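Local coordinates for protein Pre-mRNA-splicing factor SAD1 (Saccharomyces cerevisiae, PDB 4MSX) that promotes assembly of newly made U4 snRNA into the U4/U6 snRNP and is required for pre-mRNA splicing, as a catalytically inactive relative of ubiquitin-specific proteases, at residues N215-Q220 against N282-I287; G221-R226 against C278-D283. All coordinates share one frame; numbering follows the deposited sequence. Where two conformers were deposited one is given.

Interaction 1 of 2, residues N215-Q220 against N282-I287; sequences NHFDNQ and NDLKSI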
loop_
_atom_site.group_PDB
_atom_site.type_symbol
_atom_site.label_atom_id
_atom_site.label_comp_id
_atom_site.label_asym_id
_atom_site.label_seq_id
_atom_site.Cartn_x
_atom_site.Cartn_y
_atom_site.Cartn_z
ATOM N N ASN A 215 -1.487 11.812 -12.279
ATOM C CA ASN A 215 -2.444 12.880 -12.033
ATOM C C ASN A 215 -2.242 13.584 -10.708
ATOM O O ASN A 215 -1.528 13.094 -9.862
ATOM C CB ASN A 215 -3.833 12.321 -12.136
ATOM C CG ASN A 215 -4.090 11.778 -13.531
ATOM O OD1 ASN A 215 -4.449 12.533 -14.432
ATOM N ND2 ASN A 215 -3.804 10.505 -13.734
ATOM N N HIS A 216 -2.865 14.741 -10.553
ATOM C CA HIS A 216 -2.773 15.484 -9.307
ATOM C C HIS A 216 -4.155 15.506 -8.719
ATOM O O HIS A 216 -5.137 15.441 -9.438
ATOM C CB HIS A 216 -2.201 16.884 -9.581
ATOM C CG HIS A 216 -0.903 16.810 -10.315
ATOM N ND1 HIS A 216 0.268 16.415 -9.705
ATOM C CD2 HIS A 216 -0.603 16.978 -11.628
ATOM C CE1 HIS A 216 1.244 16.382 -10.599
ATOM N NE2 HIS A 216 0.743 16.725 -11.775
ATOM N N PHE A 217 -4.246 15.583 -7.412
ATOM C CA PHE A 217 -5.528 15.306 -6.790
ATOM C C PHE A 217 -5.906 16.423 -5.801
ATOM O O PHE A 217 -6.512 16.169 -4.767
ATOM C CB PHE A 217 -5.489 13.896 -6.118
ATOM C CG PHE A 217 -5.376 12.768 -7.093
ATOM C CD1 PHE A 217 -4.149 12.341 -7.526
ATOM C CD2 PHE A 217 -6.511 12.141 -7.593
ATOM C CE1 PHE A 217 -4.031 11.293 -8.453
ATOM C CE2 PHE A 217 -6.427 11.107 -8.505
ATOM C CZ PHE A 217 -5.183 10.675 -8.958
ATOM N N ASP A 218 -5.577 17.667 -6.146
ATOM C CA ASP A 218 -5.914 18.829 -5.301
ATOM C C ASP A 218 -7.415 19.170 -5.261
ATOM O O ASP A 218 -7.895 19.885 -4.371
ATOM C CB ASP A 218 -5.129 20.050 -5.765
ATOM C CG ASP A 218 -3.637 19.859 -5.629
ATOM O OD1 ASP A 218 -3.148 19.800 -4.473
ATOM O OD2 ASP A 218 -2.958 19.771 -6.680
ATOM N N ASN A 219 -8.146 18.627 -6.222
ATOM C CA ASN A 219 -9.583 18.825 -6.323
ATOM C C ASN A 219 -10.473 17.625 -5.877
ATOM O O ASN A 219 -11.689 17.669 -6.095
ATOM C CB ASN A 219 -9.886 19.162 -7.783
ATOM C CG ASN A 219 -9.122 18.249 -8.740
ATOM O OD1 ASN A 219 -7.884 18.337 -8.852
ATOM N ND2 ASN A 219 -9.844 17.339 -9.397
ATOM N N GLN A 220 -9.915 16.573 -5.257
ATOM C CA GLN A 220 -10.722 15.417 -4.900
ATOM C C GLN A 220 -10.786 15.186 -3.348
ATOM O O GLN A 220 -11.172 14.105 -2.900
ATOM C CB GLN A 220 -10.280 14.132 -5.710
ATOM C CG GLN A 220 -10.271 14.259 -7.290
ATOM C CD GLN A 220 -10.268 12.888 -8.091
ATOM O OE1 GLN A 220 -10.920 11.940 -7.710
ATOM N NE2 GLN A 220 -9.554 12.837 -9.211
ATOM N N ASN A 282 -14.649 9.925 -8.375
ATOM C CA ASN A 282 -15.386 9.240 -9.443
ATOM C C ASN A 282 -14.452 8.564 -10.423
ATOM O O ASN A 282 -14.765 7.470 -10.920
ATOM C CB ASN A 282 -16.359 10.195 -10.158
ATOM C CG ASN A 282 -17.534 10.576 -9.275
ATOM O OD1 ASN A 282 -18.088 9.732 -8.551
ATOM N ND2 ASN A 282 -17.909 11.856 -9.303
ATOM N N ASP A 283 -13.323 9.214 -10.717
ATOM C CA ASP A 283 -12.297 8.675 -11.631
ATOM C C ASP A 283 -11.766 7.301 -11.110
ATOM O O ASP A 283 -11.698 6.283 -11.855
ATOM C CB ASP A 283 -11.059 9.615 -11.684
ATOM C CG ASP A 283 -11.320 10.943 -12.353
ATOM O OD1 ASP A 283 -12.442 11.187 -12.892
ATOM O OD2 ASP A 283 -10.349 11.747 -12.357
ATOM N N LEU A 284 -11.327 7.284 -9.842
ATOM C CA LEU A 284 -10.776 6.024 -9.296
ATOM C C LEU A 284 -11.888 5.008 -9.098
ATOM O O LEU A 284 -11.668 3.815 -9.236
ATOM C CB LEU A 284 -10.033 6.273 -7.966
ATOM C CG LEU A 284 -8.703 7.020 -8.240
ATOM C CD1 LEU A 284 -8.232 7.856 -7.033
ATOM C CD2 LEU A 284 -7.601 6.066 -8.719
ATOM N N LYS A 285 -13.085 5.460 -8.757
ATOM C CA LYS A 285 -14.187 4.534 -8.659
ATOM C C LYS A 285 -14.391 3.786 -9.971
ATOM O O LYS A 285 -14.567 2.556 -9.995
ATOM C CB LYS A 285 -15.463 5.278 -8.286
ATOM C CG LYS A 285 -16.711 4.382 -8.240
ATOM C CD LYS A 285 -17.916 5.270 -7.997
ATOM C CE LYS A 285 -19.224 4.508 -7.942
ATOM N NZ LYS A 285 -20.358 5.449 -7.658
ATOM N N SER A 286 -14.377 4.525 -11.088
ATOM C CA SER A 286 -14.579 3.852 -12.369
ATOM C C SER A 286 -13.419 2.909 -12.680
ATOM O O SER A 286 -13.627 1.844 -13.225
ATOM C CB SER A 286 -14.764 4.928 -13.488
ATOM O OG SER A 286 -13.524 5.602 -13.701
ATOM N N ILE A 287 -12.180 3.253 -12.321
ATOM C CA ILE A 287 -11.059 2.340 -12.625
ATOM C C ILE A 287 -11.119 1.058 -11.736
ATOM O O ILE A 287 -10.919 -0.063 -12.212
ATOM C CB ILE A 287 -9.721 3.028 -12.359
ATOM C CG1 ILE A 287 -9.512 4.168 -13.400
ATOM C CG2 ILE A 287 -8.562 1.995 -12.456
ATOM C CD1 ILE A 287 -8.417 5.186 -13.000
#
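Phe217 and Leu284 make the apolar half of a loop-to-helix contact in the helical part of the USP-like fold, where the connection between helices 206-214 and 222-234 meets the first turn of helix 282-292. The touch is slight: ring atom CE2 of Phe217 lies 4.0 Å from CD1 of Leu284, and the methyl approaches the ring at a slant. Both side chains are buried. On the polar half, the carboxamide of Gln220 reaches Asp283 at about a right angle, with NE2 of Gln220 3.4 Å from OD2 of Asp283. The amide and carboxylate planes stand 85° apart. At the other end of the amide, OE1 of Gln220 probably bonds to OG of Ser281, the N-cap residue of the helix, though the pair is unusually short and Gln220 has a second conformer, so its details are doubtful. In Gln220 the chain runs outward from CG with chi2 at -162°, which carries the amide to the start of that helix.

What positions these groups lies one shell out. A type I beta turn from Phe217 to Gln220 sends both side chains toward the helix, although its closing bond, from N of Gln220 to O of Phe217, is weak at 3.5 Å. Helices 206-214 and 222-234 complete the apolar surroundings: Phe217 also packs on Ile224 and Ser228, and Leu284 on Phe212 and Ile224. Within the helix, O of Asp283 serves two donors that arrive from the same face of its carbonyl plane. One is the backbone N of Ile287 at 3.1 Å; the other is the hydroxyl OG of Ser286, 2.7 Å from O of Asp283 and tilted 31° out of the carbonyl plane.

Interaction 2 of 2, residues G221-R226 against C278-D283; sequences GEFIKR and CSSSND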
loop_
_atom_site.group_PDB
_atom_site.type_symbol
_atom_site.label_atom_id
_atom_site.label_comp_id
_atom_site.label_asym_id
_atom_site.label_seq_id
_atom_site.Cartn_x
_atom_site.Cartn_y
_atom_site.Cartn_z
ATOM N N GLY A 221 -10.447 16.199 -2.535
ATOM C CA GLY A 221 -10.508 16.084 -1.072
ATOM C C GLY A 221 -9.217 15.565 -0.410
ATOM O O GLY A 221 -8.379 14.966 -1.094
ATOM N N GLU A 222 -9.074 15.774 0.894
ATOM C CA GLU A 222 -7.847 15.449 1.624
ATOM C C GLU A 222 -7.452 13.905 1.638
ATOM O O GLU A 222 -6.281 13.557 1.483
ATOM C CB GLU A 222 -7.972 15.895 3.048
ATOM C CG GLU A 222 -6.712 15.614 3.833
ATOM C CD GLU A 222 -6.506 16.523 5.037
ATOM O OE1 GLU A 222 -7.419 17.328 5.359
ATOM O OE2 GLU A 222 -5.421 16.417 5.670
ATOM N N PHE A 223 -8.435 13.035 1.823
ATOM C CA PHE A 223 -8.142 11.571 1.813
ATOM C C PHE A 223 -7.442 11.178 0.477
ATOM O O PHE A 223 -6.368 10.535 0.474
ATOM C CB PHE A 223 -9.412 10.779 1.965
ATOM C CG PHE A 223 -9.230 9.328 1.596
ATOM C CD1 PHE A 223 -8.505 8.483 2.442
ATOM C CD2 PHE A 223 -9.727 8.835 0.399
ATOM C CE1 PHE A 223 -8.307 7.101 2.095
ATOM C CE2 PHE A 223 -9.541 7.474 0.032
ATOM C CZ PHE A 223 -8.817 6.604 0.895
ATOM N N ILE A 224 -8.046 11.560 -0.660
ATOM C CA ILE A 224 -7.534 11.121 -1.982
ATOM C C ILE A 224 -6.185 11.783 -2.232
ATOM O O ILE A 224 -5.259 11.135 -2.689
ATOM C CB ILE A 224 -8.490 11.415 -3.181
ATOM C CG1 ILE A 224 -9.671 10.461 -3.211
ATOM C CG2 ILE A 224 -7.780 11.173 -4.530
ATOM C CD1 ILE A 224 -9.250 8.952 -3.631
ATOM N N LYS A 225 -6.036 13.067 -1.861
ATOM C CA LYS A 225 -4.729 13.687 -2.018
ATOM C C LYS A 225 -3.668 12.947 -1.179
ATOM O O LYS A 225 -2.580 12.641 -1.662
ATOM C CB LYS A 225 -4.767 15.171 -1.600
ATOM C CG LYS A 225 -3.438 15.853 -1.836
ATOM C CD LYS A 225 -3.570 17.374 -1.717
ATOM C CE LYS A 225 -2.233 18.089 -1.962
ATOM N NZ LYS A 225 -1.576 17.667 -3.240
ATOM N N ARG A 226 -3.958 12.657 0.091
ATOM C CA ARG A 226 -2.933 12.021 0.896
ATOM C C ARG A 226 -2.600 10.621 0.346
ATOM O O ARG A 226 -1.455 10.209 0.333
ATOM C CB ARG A 226 -3.414 11.898 2.347
ATOM C CG ARG A 226 -3.289 13.221 3.149
ATOM C CD ARG A 226 -3.993 12.905 4.466
ATOM N NE ARG A 226 -3.931 13.923 5.502
ATOM C CZ ARG A 226 -3.117 13.873 6.563
ATOM N NH1 ARG A 226 -2.195 12.904 6.729
ATOM N NH2 ARG A 226 -3.211 14.824 7.444
ATOM N N CYS A 278 -13.733 4.789 -3.648
ATOM C CA CYS A 278 -14.910 4.867 -4.520
ATOM C C CYS A 278 -15.888 5.986 -4.137
ATOM O O CYS A 278 -16.523 6.586 -5.010
ATOM C CB CYS A 278 -15.653 3.543 -4.547
ATOM S SG CYS A 278 -14.779 2.255 -5.509
ATOM N N SER A 279 -16.020 6.263 -2.840
ATOM C CA SER A 279 -16.950 7.280 -2.399
ATOM C C SER A 279 -16.290 8.653 -2.482
ATOM O O SER A 279 -16.949 9.703 -2.337
ATOM C CB SER A 279 -17.395 6.952 -0.957
ATOM O OG SER A 279 -16.337 7.274 -0.082
ATOM N N SER A 280 -14.983 8.676 -2.708
ATOM C CA SER A 280 -14.237 9.939 -2.727
ATOM C C SER A 280 -13.812 10.445 -4.137
ATOM O O SER A 280 -13.500 11.611 -4.281
ATOM C CB SER A 280 -12.961 9.803 -1.908
ATOM O OG SER A 280 -13.309 9.457 -0.578
ATOM N N SER A 281 -13.748 9.560 -5.124
ATOM C CA SER A 281 -13.177 9.896 -6.445
ATOM C C SER A 281 -13.957 9.182 -7.513
ATOM O O SER A 281 -13.937 7.943 -7.581
ATOM C CB SER A 281 -11.705 9.487 -6.549
ATOM O OG SER A 281 -11.232 9.568 -7.937
ATOM N N ASN A 282 -14.649 9.925 -8.375
ATOM C CA ASN A 282 -15.386 9.240 -9.443
ATOM C C ASN A 282 -14.452 8.564 -10.423
ATOM O O ASN A 282 -14.765 7.470 -10.920
ATOM C CB ASN A 282 -16.359 10.195 -10.158
ATOM C CG ASN A 282 -17.534 10.576 -9.275
ATOM O OD1 ASN A 282 -18.088 9.732 -8.551
ATOM N ND2 ASN A 282 -17.909 11.856 -9.303
ATOM N N ASP A 283 -13.323 9.214 -10.717
ATOM C CA ASP A 283 -12.297 8.675 -11.631
ATOM C C ASP A 283 -11.766 7.301 -11.110
ATOM O O ASP A 283 -11.698 6.283 -11.855
ATOM C CB ASP A 283 -11.059 9.615 -11.684
ATOM C CG ASP A 283 -11.320 10.943 -12.353
ATOM O OD1 ASP A 283 -12.442 11.187 -12.892
ATOM O OD2 ASP A 283 -10.349 11.747 -12.357
#
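Ile224 fits against Ser280 and Ser281 where helix 222-234 passes the junction between helices 266-280 and 282-292, a contact of a helix start with the junction of two helices and with no hydrogen bond across it. Gly221 occupies the N-cap position, with backbone angles (phi 90°) at which a CB would press on the carbonyl O of Gln220. Glu222, next along, takes no part across the contact and is tied one turn ahead to Arg226: its OE2 accepts from NE of Arg226 at 2.9 Å and from NH2 of Arg226 at 3.3 Å, so that NE and one terminal nitrogen both converge on a single carboxylate oxygen. Phe223, with CG swung anti to its backbone N (chi1 165°), brings CD2 to 3.8 Å from OG of Ser280. That hydroxyl is hydrogen-bonded to O of Lys276, four residues back, so its polar need is met there. Ile224 provides the main apolar touch. Its CG1 is 3.6 Å from CB of Ser280, while CD1, farther along the same branch, lies 3.9 Å from CB of Ser281. The two serines thus present their CB carbons to the isoleucine, and OG of Ser281 caps N of Leu284. Beyond the pair, Phe223 touches both helix 247-256, through Phe249 and Leu253, and helix 266-280, through Leu273 and Ile277.

Overall arrangement
The two contacts are neighbours, their centres about 6 Å apart and both about 16 to 17 Å from the centre of the chain. The first segments follow one another directly, 215-220 as the connection after helix 206-214 and 221-226 as the start of helix 222-234; the partner segments share Asn282 and Asp283, though interaction 2 touches just before them, at Ser280 and Ser281. They are also joined directly: Asp218 forms a salt bridge with Lys225, besides the probable bond of Gln220 to Ser281. Together they bring a turn and the helix start after it against a helix junction more than fifty residues later, within the USP-like region and away from the zinc site.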